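Local structure of nucleoside diphosphate kinase (Pyrobaculum aerophilum, 1XQI) at residues Thr18-Lys23 against Glu129-Leu134; Glu34-Phe39 against Leu44-Leu49; Gln71-Lys76 against Arg102-Asn107. The protein transfers the gamma phosphate of ATP to nucleoside diphosphates, probably by a ping-pong mechanism through a phosphorylated active-site intermediate, to make nucleoside triphosphates other than ATP. The protein carries 6 engineered substitutions. All blocks are in the same frame, centred on the assembly; numbering follows the deposited sequence.

Contact 1: Thr18-Lys23 against Glu129-Leu134; sequences TLLILK and EIVRKL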
ATOM      1  N   THR A  18       9.926  11.981   1.430  1.00 30.88           N
ATOM      2  CA  THR A  18      10.853  11.086   2.111  1.00 29.39           C
ATOM      3  C   THR A  18      10.460   9.646   1.854  1.00 29.77           C
ATOM      4  O   THR A  18       9.334   9.376   1.467  1.00 29.91           O
ATOM      5  CB  THR A  18      10.929  11.391   3.632  1.00 29.18           C
ATOM      6  OG1 THR A  18      12.004  10.644   4.223  1.00 25.72           O
ATOM      7  CG2 THR A  18       9.564  11.087   4.326  1.00 27.10           C
ATOM      8  N   LEU A  19      11.391   8.725   2.055  1.00 30.35           N
ATOM      9  CA  LEU A  19      11.123   7.326   1.798  1.00 30.90           C
ATOM     10  C   LEU A  19      10.996   6.608   3.135  1.00 31.56           C
ATOM     11  O   LEU A  19      11.887   6.712   4.019  1.00 31.96           O
ATOM     12  CB  LEU A  19      12.286   6.741   0.987  1.00 31.51           C
ATOM     13  CG  LEU A  19      12.291   5.340   0.354  1.00 30.84           C
ATOM     14  CD1 LEU A  19      12.360   4.255   1.384  1.00 28.55           C
ATOM     15  CD2 LEU A  19      11.089   5.162  -0.551  1.00 31.58           C
ATOM     16  N   LEU A  20       9.902   5.868   3.272  1.00 31.12           N
ATOM     17  CA  LEU A  20       9.679   5.024   4.425  1.00 30.83           C
ATOM     18  C   LEU A  20       9.490   3.569   3.991  1.00 30.60           C
ATOM     19  O   LEU A  20       8.763   3.296   3.049  1.00 30.66           O
ATOM     20  CB  LEU A  20       8.469   5.534   5.240  1.00 30.73           C
ATOM     21  CG  LEU A  20       8.313   4.684   6.508  1.00 31.56           C
ATOM     22  CD1 LEU A  20       8.830   5.338   7.827  1.00 27.87           C
ATOM     23  CD2 LEU A  20       6.881   4.214   6.588  1.00 31.83           C
ATOM     24  N   ILE A  21      10.145   2.637   4.686  1.00 30.97           N
ATOM     25  CA  ILE A  21       9.989   1.187   4.420  1.00 30.09           C
ATOM     26  C   ILE A  21       9.440   0.487   5.647  1.00 29.97           C
ATOM     27  O   ILE A  21      10.038   0.577   6.721  1.00 30.27           O
ATOM     28  CB  ILE A  21      11.335   0.500   4.110  1.00 30.20           C
ATOM     29  CG1 ILE A  21      12.073   1.288   3.011  1.00 30.25           C
ATOM     30  CG2 ILE A  21      11.101  -0.998   3.749  1.00 28.99           C
ATOM     31  CD1 ILE A  21      13.410   0.723   2.618  1.00 28.85           C
ATOM     32  N   LEU A  22       8.297  -0.179   5.512  1.00 29.24           N
ATOM     33  CA  LEU A  22       7.859  -1.084   6.555  1.00 28.97           C
ATOM     34  C   LEU A  22       8.613  -2.386   6.293  1.00 28.18           C
ATOM     35  O   LEU A  22       8.536  -2.930   5.200  1.00 27.64           O
ATOM     36  CB  LEU A  22       6.335  -1.269   6.587  1.00 28.43           C
ATOM     37  CG  LEU A  22       5.505  -0.081   7.110  1.00 32.39           C
ATOM     38  CD1 LEU A  22       6.298   0.940   7.899  1.00 34.24           C
ATOM     39  CD2 LEU A  22       4.772   0.671   5.997  1.00 34.90           C
ATOM     40  N   LYS A  23       9.353  -2.842   7.303  1.00 27.55           N
ATOM     41  CA  LYS A  23      10.264  -4.009   7.230  1.00 26.53           C
ATOM     42  C   LYS A  23       9.495  -5.289   7.470  1.00 25.81           C
ATOM     43  O   LYS A  23       8.351  -5.246   7.930  1.00 26.70           O
ATOM     44  CB  LYS A  23      11.369  -3.872   8.284  1.00 26.44           C
ATOM     45  CG  LYS A  23      12.113  -2.538   8.248  1.00 25.96           C
ATOM     46  CD  LYS A  23      13.403  -2.596   9.071  1.00 26.45           C
ATOM     47  CE  LYS A  23      14.335  -1.397   8.760  1.00 26.23           C
ATOM     48  NZ  LYS A  23      15.404  -1.250   9.815  1.00 24.65           N
ATOM     49  N   GLU A 129      12.361  15.230   8.592  1.00 31.09           N
ATOM     50  CA  GLU A 129      12.374  15.367  10.044  1.00 32.83           C
ATOM     51  C   GLU A 129      11.054  14.873  10.683  1.00 32.16           C
ATOM     52  O   GLU A 129      11.095  14.209  11.738  1.00 31.34           O
ATOM     53  CB  GLU A 129      12.542  16.810  10.493  1.00 33.31           C
ATOM     54  CG  GLU A 129      13.605  17.588   9.861  1.00 39.73           C
ATOM     55  CD  GLU A 129      13.236  19.083   9.865  1.00 49.64           C
ATOM     56  OE1 GLU A 129      13.444  19.737   8.788  1.00 51.41           O
ATOM     57  OE2 GLU A 129      12.704  19.588  10.923  1.00 50.51           O
ATOM     58  N   ILE A 130       9.920  15.263  10.076  1.00 31.37           N
ATOM     59  CA  ILE A 130       8.577  14.930  10.579  1.00 31.10           C
ATOM     60  C   ILE A 130       8.466  13.412  10.813  1.00 30.04           C
ATOM     61  O   ILE A 130       8.240  12.961  11.957  1.00 30.61           O
ATOM     62  CB  ILE A 130       7.427  15.416   9.623  1.00 31.39           C
ATOM     63  CG1 ILE A 130       7.248  16.929   9.651  1.00 29.22           C
ATOM     64  CG2 ILE A 130       6.108  14.694   9.958  1.00 32.92           C
ATOM     65  CD1 ILE A 130       7.276  17.512  11.029  1.00 31.17           C
ATOM     66  N   VAL A 131       8.670  12.663   9.730  1.00 28.24           N
ATOM     67  CA  VAL A 131       8.769  11.204   9.716  1.00 26.73           C
ATOM     68  C   VAL A 131       9.842  10.644  10.664  1.00 27.46           C
ATOM     69  O   VAL A 131       9.595   9.685  11.397  1.00 28.24           O
ATOM     70  CB  VAL A 131       8.938  10.671   8.257  1.00 26.18           C
ATOM     71  CG1 VAL A 131       9.198   9.186   8.233  1.00 23.37           C
ATOM     72  CG2 VAL A 131       7.681  11.048   7.399  1.00 23.42           C
ATOM     73  N   ARG A 132      11.035  11.211  10.670  1.00 27.67           N
ATOM     74  CA  ARG A 132      11.972  10.857  11.724  1.00 27.51           C
ATOM     75  C   ARG A 132      11.438  11.110  13.142  1.00 26.18           C
ATOM     76  O   ARG A 132      11.623  10.269  14.039  1.00 26.26           O
ATOM     77  CB  ARG A 132      13.298  11.553  11.510  1.00 28.89           C
ATOM     78  CG  ARG A 132      14.184  10.853  10.524  1.00 31.84           C
ATOM     79  CD  ARG A 132      15.360  11.765  10.222  1.00 37.90           C
ATOM     80  NE  ARG A 132      16.601  11.081  10.539  1.00 43.28           N
ATOM     81  CZ  ARG A 132      17.394  11.422  11.545  1.00 44.70           C
ATOM     82  NH1 ARG A 132      17.086  12.456  12.337  1.00 45.51           N
ATOM     83  NH2 ARG A 132      18.498  10.730  11.750  1.00 45.26           N
ATOM     84  N   LYS A 133      10.757  12.236  13.348  1.00 24.57           N
ATOM     85  CA  LYS A 133      10.165  12.535  14.650  1.00 23.31           C
ATOM     86  C   LYS A 133       9.078  11.506  15.007  1.00 24.40           C
ATOM     87  O   LYS A 133       9.090  10.938  16.123  1.00 24.65           O
ATOM     88  CB  LYS A 133       9.624  13.973  14.720  1.00 22.89           C
ATOM     89  CG  LYS A 133       9.305  14.483  16.149  1.00 20.97           C
ATOM     90  CD  LYS A 133       8.377  15.728  16.148  1.00 21.90           C
ATOM     91  CE  LYS A 133       7.169  15.505  15.155  1.00 23.12           C
ATOM     92  NZ  LYS A 133       6.200  16.612  15.144  1.00 23.04           N
ATOM     93  N   LEU A 134       8.153  11.258  14.073  1.00 23.73           N
ATOM     94  CA  LEU A 134       7.055  10.339  14.322  1.00 24.14           C
ATOM     95  C   LEU A 134       7.497   8.890  14.624  1.00 24.36           C
ATOM     96  O   LEU A 134       6.822   8.173  15.379  1.00 24.45           O
ATOM     97  CB  LEU A 134       6.084  10.357  13.151  1.00 23.94           C
ATOM     98  CG  LEU A 134       4.848  11.250  13.211  1.00 26.01           C
ATOM     99  CD1 LEU A 134       5.156  12.555  13.870  1.00 25.86           C
ATOM    100  CD2 LEU A 134       4.230  11.491  11.816  1.00 25.23           C
TER
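V131 turns both of its methyls from helix 127-135 onto strand 17-22, one for each of two strand residues. The tighter meeting is with T18, whose CG2 lies 3.6 Å from V131 CG2, the two side chains reaching for each other tip to tip. With OG1 of T18 anti to the backbone N (chi1 -171°), CG2 takes the position between that nitrogen and the carbonyl carbon and faces the helix. The other branch is looser: CG1 of V131 stands 3.9 Å from L20 CD1, and here the side chains pass at a slant. L19, which alternates with these two, sends its side chain away from the helix onto V119. All three touching residues are buried, and V131 also rests on L122 and A173 of the flanking strands. The solvent side of the helix is quite different: E129, R132 and K133 are exposed and stand well clear of the strand, although E129 makes a salt bridge to R126. R132, like K23 beyond the strand end, is probably an ATP-binding residue. Helix packing against one face of a four-stranded antiparallel sheet, here helix 127-135 over strand 17-22, is the arrangement of the ferredoxin-like alpha/beta sandwich of NDP kinases.

Contact 2: Glu34-Phe39 against Leu44-Leu49; sequences EIISRF and LKIVAL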
ATOM      1  N   GLU A  34      -1.913   0.679  10.545  1.00 31.28           N
ATOM      2  CA  GLU A  34      -1.729   1.480  11.727  1.00 32.77           C
ATOM      3  C   GLU A  34      -0.720   2.602  11.460  1.00 32.70           C
ATOM      4  O   GLU A  34      -0.957   3.802  11.770  1.00 32.54           O
ATOM      5  CB  GLU A  34      -1.319   0.590  12.899  1.00 33.33           C
ATOM      6  CG  GLU A  34      -2.461   0.373  13.904  1.00 37.55           C
ATOM      7  CD  GLU A  34      -2.849  -1.071  14.081  1.00 42.98           C
ATOM      8  OE1 GLU A  34      -3.943  -1.326  14.608  1.00 47.05           O
ATOM      9  OE2 GLU A  34      -2.065  -1.963  13.714  1.00 46.40           O
ATOM     10  N   ILE A  35       0.390   2.220  10.819  1.00 32.69           N
ATOM     11  CA  ILE A  35       1.478   3.172  10.455  1.00 30.91           C
ATOM     12  C   ILE A  35       1.036   4.220   9.399  1.00 30.30           C
ATOM     13  O   ILE A  35       1.322   5.424   9.526  1.00 29.24           O
ATOM     14  CB  ILE A  35       2.736   2.383  10.032  1.00 30.72           C
ATOM     15  CG1 ILE A  35       3.241   1.591  11.241  1.00 30.67           C
ATOM     16  CG2 ILE A  35       3.820   3.296   9.398  1.00 30.21           C
ATOM     17  CD1 ILE A  35       4.643   1.008  11.091  1.00 32.93           C
ATOM     18  N   ILE A  36       0.356   3.757   8.353  1.00 28.83           N
ATOM     19  CA  ILE A  36      -0.209   4.653   7.383  1.00 27.92           C
ATOM     20  C   ILE A  36      -1.140   5.633   8.095  1.00 28.07           C
ATOM     21  O   ILE A  36      -1.086   6.840   7.822  1.00 28.25           O
ATOM     22  CB  ILE A  36      -0.923   3.898   6.282  1.00 27.93           C
ATOM     23  CG1 ILE A  36       0.128   3.175   5.436  1.00 28.72           C
ATOM     24  CG2 ILE A  36      -1.747   4.867   5.376  1.00 28.04           C
ATOM     25  CD1 ILE A  36      -0.462   2.400   4.278  1.00 28.41           C
ATOM     26  N   SER A  37      -1.948   5.166   9.049  1.00 26.98           N
ATOM     27  CA  SER A  37      -2.825   6.104   9.747  1.00 26.90           C
ATOM     28  C   SER A  37      -2.099   7.296  10.460  1.00 26.94           C
ATOM     29  O   SER A  37      -2.570   8.433  10.436  1.00 26.54           O
ATOM     30  CB  SER A  37      -3.782   5.370  10.681  1.00 26.31           C
ATOM     31  OG  SER A  37      -4.271   6.267  11.657  1.00 29.44           O
ATOM     32  N   ARG A  38      -0.956   7.044  11.088  1.00 27.61           N
ATOM     33  CA  ARG A  38      -0.232   8.121  11.770  1.00 27.88           C
ATOM     34  C   ARG A  38       0.226   9.192  10.783  1.00 28.42           C
ATOM     35  O   ARG A  38       0.209  10.389  11.127  1.00 28.67           O
ATOM     36  CB  ARG A  38       0.935   7.591  12.572  1.00 26.89           C
ATOM     37  CG  ARG A  38       0.680   6.233  13.122  1.00 31.54           C
ATOM     38  CD  ARG A  38       0.258   6.181  14.583  1.00 36.87           C
ATOM     39  NE  ARG A  38       1.439   6.363  15.414  1.00 40.62           N
ATOM     40  CZ  ARG A  38       1.655   5.840  16.623  1.00 39.28           C
ATOM     41  NH1 ARG A  38       0.761   5.048  17.250  1.00 35.45           N
ATOM     42  NH2 ARG A  38       2.805   6.151  17.204  1.00 37.23           N
ATOM     43  N   PHE A  39       0.587   8.792   9.556  1.00 27.20           N
ATOM     44  CA  PHE A  39       1.128   9.761   8.627  1.00 27.05           C
ATOM     45  C   PHE A  39      -0.015  10.579   8.012  1.00 27.66           C
ATOM     46  O   PHE A  39       0.064  11.795   7.888  1.00 27.78           O
ATOM     47  CB  PHE A  39       1.997   9.075   7.565  1.00 26.53           C
ATOM     48  CG  PHE A  39       3.218   8.358   8.133  1.00 26.67           C
ATOM     49  CD1 PHE A  39       3.523   7.047   7.748  1.00 27.87           C
ATOM     50  CD2 PHE A  39       4.071   8.988   9.054  1.00 27.47           C
ATOM     51  CE1 PHE A  39       4.683   6.393   8.246  1.00 27.07           C
ATOM     52  CE2 PHE A  39       5.229   8.340   9.579  1.00 27.53           C
ATOM     53  CZ  PHE A  39       5.536   7.041   9.172  1.00 27.26           C
ATOM     54  N   LEU A  44       0.688  14.274   6.133  1.00 26.60           N
ATOM     55  CA  LEU A  44       1.487  13.793   5.006  1.00 27.33           C
ATOM     56  C   LEU A  44       0.649  13.052   3.944  1.00 28.46           C
ATOM     57  O   LEU A  44      -0.282  12.303   4.298  1.00 29.12           O
ATOM     58  CB  LEU A  44       2.609  12.897   5.516  1.00 27.25           C
ATOM     59  CG  LEU A  44       3.662  13.594   6.381  1.00 27.62           C
ATOM     60  CD1 LEU A  44       4.199  12.630   7.436  1.00 22.90           C
ATOM     61  CD2 LEU A  44       4.781  14.238   5.529  1.00 25.51           C
ATOM     62  N   LYS A  45       0.961  13.254   2.653  1.00 28.62           N
ATOM     63  CA  LYS A  45       0.278  12.495   1.594  1.00 29.53           C
ATOM     64  C   LYS A  45       1.180  11.345   1.160  1.00 30.06           C
ATOM     65  O   LYS A  45       2.392  11.534   1.064  1.00 31.13           O
ATOM     66  CB  LYS A  45      -0.096  13.419   0.376  1.00 29.08           C
ATOM     67  N   ILE A  46       0.628  10.145   0.942  1.00 30.45           N
ATOM     68  CA  ILE A  46       1.369   9.034   0.295  1.00 30.04           C
ATOM     69  C   ILE A  46       1.341   9.246  -1.224  1.00 30.32           C
ATOM     70  O   ILE A  46       0.281   9.279  -1.808  1.00 29.24           O
ATOM     71  CB  ILE A  46       0.722   7.660   0.588  1.00 30.25           C
ATOM     72  CG1 ILE A  46       0.803   7.330   2.085  1.00 31.36           C
ATOM     73  CG2 ILE A  46       1.319   6.532  -0.330  1.00 27.78           C
ATOM     74  CD1 ILE A  46       0.087   6.011   2.453  1.00 30.56           C
ATOM     75  N   VAL A  47       2.502   9.411  -1.858  1.00 30.71           N
ATOM     76  CA  VAL A  47       2.555   9.662  -3.317  1.00 29.71           C
ATOM     77  C   VAL A  47       3.166   8.462  -4.099  1.00 29.65           C
ATOM     78  O   VAL A  47       3.261   8.497  -5.332  1.00 29.18           O
ATOM     79  CB  VAL A  47       3.302  11.019  -3.661  1.00 30.06           C
ATOM     80  CG1 VAL A  47       2.613  12.269  -3.042  1.00 28.73           C
ATOM     81  CG2 VAL A  47       4.720  10.978  -3.253  1.00 30.03           C
ATOM     82  N   ALA A  48       3.586   7.413  -3.364  1.00 29.24           N
ATOM     83  CA  ALA A  48       4.102   6.160  -3.917  1.00 28.68           C
ATOM     84  C   ALA A  48       3.991   5.088  -2.833  1.00 28.81           C
ATOM     85  O   ALA A  48       4.187   5.346  -1.647  1.00 29.31           O
ATOM     86  CB  ALA A  48       5.542   6.310  -4.416  1.00 28.76           C
ATOM     87  N   LEU A  49       3.623   3.889  -3.247  1.00 28.82           N
ATOM     88  CA  LEU A  49       3.334   2.803  -2.337  1.00 28.99           C
ATOM     89  C   LEU A  49       3.420   1.498  -3.100  1.00 28.90           C
ATOM     90  O   LEU A  49       2.747   1.357  -4.098  1.00 29.10           O
ATOM     91  CB  LEU A  49       1.920   2.941  -1.795  1.00 29.24           C
ATOM     92  CG  LEU A  49       1.458   2.351  -0.441  1.00 28.65           C
ATOM     93  CD1 LEU A  49       0.077   1.822  -0.640  1.00 27.56           C
ATOM     94  CD2 LEU A  49       2.288   1.299   0.068  1.00 27.04           C
TER
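In the split beta-alpha-beta unit of the ferredoxin fold, F39 and L44 join the last turns of the helix to the start of the second strand. The main-chain N-H of L44 reaches five residues back to the carbonyl oxygen of F39, L44 N to F39 O being 3.1 Å. The bond is bent, with an angle of 140° at the hydrogen. Above this link the two side chains slant across each other, CD1 of L44 lying 4.0 Å from F39 CD2 and also close to F39 CB. The same leucine reaches A127, I130 and V131, so it touches both helix 32-42 and helix 127-135.

One turn earlier on the helix and two residues further along the strand, I36 and I46 meet at about a right angle. A single methyl does the touching on the strand side: I46 CD1 comes within 3.6 Å of I36 CG2, and stands 4.1 Å from I36 CD1. With chi2 of I46 extended at 176°, CD1 is carried out from the strand to the helix. In this unit helix 32-42 crosses over from strand 17-22 to strand 45-52, and strand 117-123 pairs between the two; F39 accordingly packs on both L20 and L122. Strand 45-52 is an outer strand of the sheet within the chain, and the second subunit lies against it: I46 packs on M51 of that subunit, and L49 on its L49. I36 touches D33 of the second subunit, bringing the helix to the dimer interface as well.

Contact 3: Gln71-Lys76 against Arg102-Asn107; sequences QSAGQK and RIIKRN. Engineered in segment 71-76: Q71 (natural residue Arg). Engineered in segment 102-107: N107 (natural residue Ser).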
ATOM      1  N   GLN A  71      31.875   2.464   9.000  1.00 40.46           N
ATOM      2  CA  GLN A  71      32.601   2.866  10.202  1.00 43.06           C
ATOM      3  C   GLN A  71      31.655   3.211  11.354  1.00 43.68           C
ATOM      4  O   GLN A  71      31.755   2.628  12.454  1.00 43.92           O
ATOM      5  CB  GLN A  71      33.564   4.025   9.894  1.00 42.79           C
ATOM      6  CG  GLN A  71      34.478   4.462  11.056  1.00 45.03           C
ATOM      7  CD  GLN A  71      35.645   5.347  10.589  1.00 46.33           C
ATOM      8  OE1 GLN A  71      36.548   4.904   9.866  1.00 50.52           O
ATOM      9  NE2 GLN A  71      35.636   6.600  11.022  1.00 49.58           N
ATOM     10  N   SER A  72      30.714   4.118  11.100  1.00 44.14           N
ATOM     11  CA  SER A  72      29.876   4.606  12.189  1.00 45.05           C
ATOM     12  C   SER A  72      28.873   3.543  12.667  1.00 44.98           C
ATOM     13  O   SER A  72      28.670   3.390  13.883  1.00 44.25           O
ATOM     14  CB  SER A  72      29.229   5.976  11.851  1.00 45.50           C
ATOM     15  OG  SER A  72      28.071   5.842  11.032  1.00 45.76           O
ATOM     16  N   ALA A  73      28.296   2.777  11.725  1.00 45.47           N
ATOM     17  CA  ALA A  73      27.435   1.623  12.071  1.00 45.35           C
ATOM     18  C   ALA A  73      28.198   0.689  13.006  1.00 46.21           C
ATOM     19  O   ALA A  73      27.646   0.194  14.006  1.00 46.84           O
ATOM     20  CB  ALA A  73      26.995   0.895  10.843  1.00 44.91           C
ATOM     21  N   GLY A  74      29.491   0.513  12.705  1.00 46.54           N
ATOM     22  CA  GLY A  74      30.409  -0.302  13.495  1.00 47.07           C
ATOM     23  C   GLY A  74      30.751   0.140  14.904  1.00 47.55           C
ATOM     24  O   GLY A  74      30.809  -0.700  15.810  1.00 47.00           O
ATOM     25  N   GLN A  75      30.990   1.442  15.084  1.00 48.59           N
ATOM     26  CA  GLN A  75      31.245   2.032  16.411  1.00 49.54           C
ATOM     27  C   GLN A  75      30.055   1.868  17.379  1.00 49.70           C
ATOM     28  O   GLN A  75      30.234   1.506  18.541  1.00 49.75           O
ATOM     29  CB  GLN A  75      31.628   3.502  16.264  1.00 49.64           C
ATOM     30  CG  GLN A  75      33.145   3.750  16.296  1.00 52.76           C
ATOM     31  CD  GLN A  75      33.602   4.840  15.309  1.00 56.31           C
ATOM     32  OE1 GLN A  75      34.629   4.689  14.624  1.00 56.75           O
ATOM     33  NE2 GLN A  75      32.817   5.931  15.208  1.00 55.51           N
ATOM     34  N   LYS A  76      28.845   2.100  16.883  1.00 50.05           N
ATOM     35  CA  LYS A  76      27.625   1.968  17.679  1.00 50.35           C
ATOM     36  C   LYS A  76      27.488   0.545  18.243  1.00 49.51           C
ATOM     37  O   LYS A  76      27.249   0.389  19.454  1.00 49.96           O
ATOM     38  CB  LYS A  76      26.418   2.418  16.843  1.00 50.65           C
ATOM     39  CG  LYS A  76      25.031   1.986  17.312  1.00 52.41           C
ATOM     40  CD  LYS A  76      23.934   2.869  16.638  1.00 52.55           C
ATOM     41  CE  LYS A  76      22.655   2.081  16.328  1.00 55.46           C
ATOM     42  NZ  LYS A  76      22.256   1.176  17.449  1.00 55.35           N
ATOM     43  N   ARG A 102      30.369  -3.990   7.921  1.00 32.58           N
ATOM     44  CA  ARG A 102      30.063  -4.895   6.809  1.00 32.37           C
ATOM     45  C   ARG A 102      29.260  -6.097   7.332  1.00 31.51           C
ATOM     46  O   ARG A 102      28.393  -6.619   6.639  1.00 31.30           O
ATOM     47  CB  ARG A 102      31.328  -5.318   6.035  1.00 31.73           C
ATOM     48  CG  ARG A 102      31.990  -4.188   5.261  1.00 33.44           C
ATOM     49  CD  ARG A 102      33.251  -4.573   4.441  1.00 33.87           C
ATOM     50  NE  ARG A 102      33.239  -3.814   3.186  1.00 38.74           N
ATOM     51  CZ  ARG A 102      34.147  -2.922   2.833  1.00 42.48           C
ATOM     52  NH1 ARG A 102      35.207  -2.702   3.636  1.00 46.88           N
ATOM     53  NH2 ARG A 102      34.012  -2.270   1.674  1.00 39.37           N
ATOM     54  N   ILE A 103      29.534  -6.496   8.562  1.00 30.98           N
ATOM     55  CA  ILE A 103      28.799  -7.587   9.191  1.00 31.41           C
ATOM     56  C   ILE A 103      27.351  -7.168   9.485  1.00 32.37           C
ATOM     57  O   ILE A 103      26.414  -7.933   9.171  1.00 33.04           O
ATOM     58  CB  ILE A 103      29.511  -8.145  10.482  1.00 31.44           C
ATOM     59  CG1 ILE A 103      30.890  -8.734  10.136  1.00 30.60           C
ATOM     60  CG2 ILE A 103      28.648  -9.190  11.153  1.00 30.42           C
ATOM     61  CD1 ILE A 103      31.537  -9.541  11.229  1.00 29.96           C
ATOM     62  N   ILE A 104      27.178  -5.977  10.078  1.00 32.01           N
ATOM     63  CA  ILE A 104      25.865  -5.372  10.264  1.00 32.33           C
ATOM     64  C   ILE A 104      25.105  -5.243   8.933  1.00 33.36           C
ATOM     65  O   ILE A 104      23.908  -5.596   8.852  1.00 33.48           O
ATOM     66  CB  ILE A 104      25.966  -3.935  10.869  1.00 33.32           C
ATOM     67  CG1 ILE A 104      26.596  -3.956  12.274  1.00 31.87           C
ATOM     68  CG2 ILE A 104      24.577  -3.218  10.828  1.00 29.29           C
ATOM     69  CD1 ILE A 104      26.900  -2.580  12.789  1.00 31.39           C
ATOM     70  N   LYS A 105      25.782  -4.745   7.897  1.00 33.10           N
ATOM     71  CA  LYS A 105      25.123  -4.627   6.597  1.00 34.16           C
ATOM     72  C   LYS A 105      24.579  -5.995   6.100  1.00 35.44           C
ATOM     73  O   LYS A 105      23.476  -6.064   5.562  1.00 35.65           O
ATOM     74  CB  LYS A 105      26.015  -3.937   5.552  1.00 33.08           C
ATOM     75  CG  LYS A 105      25.367  -3.808   4.170  1.00 31.49           C
ATOM     76  CD  LYS A 105      25.922  -2.633   3.406  1.00 28.29           C
ATOM     77  CE  LYS A 105      25.470  -2.662   1.986  1.00 27.47           C
ATOM     78  NZ  LYS A 105      25.920  -1.400   1.276  1.00 26.50           N
ATOM     79  N   ARG A 106      25.337  -7.071   6.311  1.00 36.72           N
ATOM     80  CA  ARG A 106      24.901  -8.427   5.930  1.00 38.07           C
ATOM     81  C   ARG A 106      23.697  -8.888   6.722  1.00 36.84           C
ATOM     82  O   ARG A 106      22.839  -9.605   6.190  1.00 36.75           O
ATOM     83  CB  ARG A 106      26.053  -9.441   6.049  1.00 37.48           C
ATOM     84  CG  ARG A 106      26.980  -9.421   4.812  1.00 41.12           C
ATOM     85  CD  ARG A 106      28.380 -10.100   5.003  1.00 42.14           C
ATOM     86  NE  ARG A 106      28.243 -11.496   5.430  1.00 51.36           N
ATOM     87  CZ  ARG A 106      27.796 -12.486   4.655  1.00 54.06           C
ATOM     88  NH1 ARG A 106      27.454 -12.245   3.386  1.00 55.72           N
ATOM     89  NH2 ARG A 106      27.687 -13.719   5.152  1.00 54.23           N
ATOM     90  N   ASN A 107      23.636  -8.462   7.981  1.00 36.92           N
ATOM     91  CA  ASN A 107      22.520  -8.775   8.859  1.00 38.02           C
ATOM     92  C   ASN A 107      21.300  -7.935   8.472  1.00 38.11           C
ATOM     93  O   ASN A 107      20.181  -8.416   8.491  1.00 37.36           O
ATOM     94  CB  ASN A 107      22.885  -8.492  10.315  1.00 38.44           C
ATOM     95  CG  ASN A 107      23.805  -9.542  10.922  1.00 41.40           C
ATOM     96  OD1 ASN A 107      23.991 -10.633  10.370  1.00 45.92           O
ATOM     97  ND2 ASN A 107      24.369  -9.224  12.097  1.00 43.28           N
TER
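A73 and I104 bring two helical backbones to 7.4 Å at their CA atoms, close enough for the side chain of one helix to lie directly on the main chain of the other. The contact is carried by the end of I104. Its CD1 lies over the face of the A73 carbonyl group, at the oxygen end, 3.1 Å from A73 O, 3.5 Å from A73 C and 4.0 Å from G74 N. The methyl stands above the carbonyl plane and not in line with the C=O bond. A separation of 3.1 Å between I104 CD1 and A73 O is short for a methyl and a carbonyl oxygen, and at this resolution its exact value is doubtful. To one flank I104 CD1 also meets the methyl of A73, at 4.0 Å from A73 CB. I104 spans the gap because its CG1 is anti to its carbonyl carbon (chi1 -63°) and CD1 continues the extended line (chi2 171°). Between the two segments the contact rests on I104 alone, against A73 and G74, and the area buried is small.

Helix 67-84 forms much of the insert of this enzyme, residues 68-100, and the contact lays it against helix 97-112, which begins in the last residues of the insert and runs on beyond it. The engineered Q71 touches P97 and V98 at the start of that second helix, while I104 also packs on L77. On another side of helix 97-112 the buried K105 gives its NZ to the carbonyl oxygens of E60, Y63 and P64, gripping the C-terminal end of helix 56-62.

Contacts 1 and 2 lie on the same side of the chain's centre, their centres 10 Å apart, and share one apolar core between the four-stranded sheet and helices 32-42 and 127-135: L20 and L134 pack on F39, L22 on I35, and I130 on L44. Contact 3 stands on the opposite side, about 21 Å from contact 1 and 29 Å from contact 2 between centres, and touches neither. Of the three, contact 1 spans the longest stretch of chain; within it contact 2 closes first and contact 3 follows. The first two thus build the ferredoxin-like core, with contact 2 at its dimer edge, whereas contact 3 pairs helices at the insert, away from the sheet.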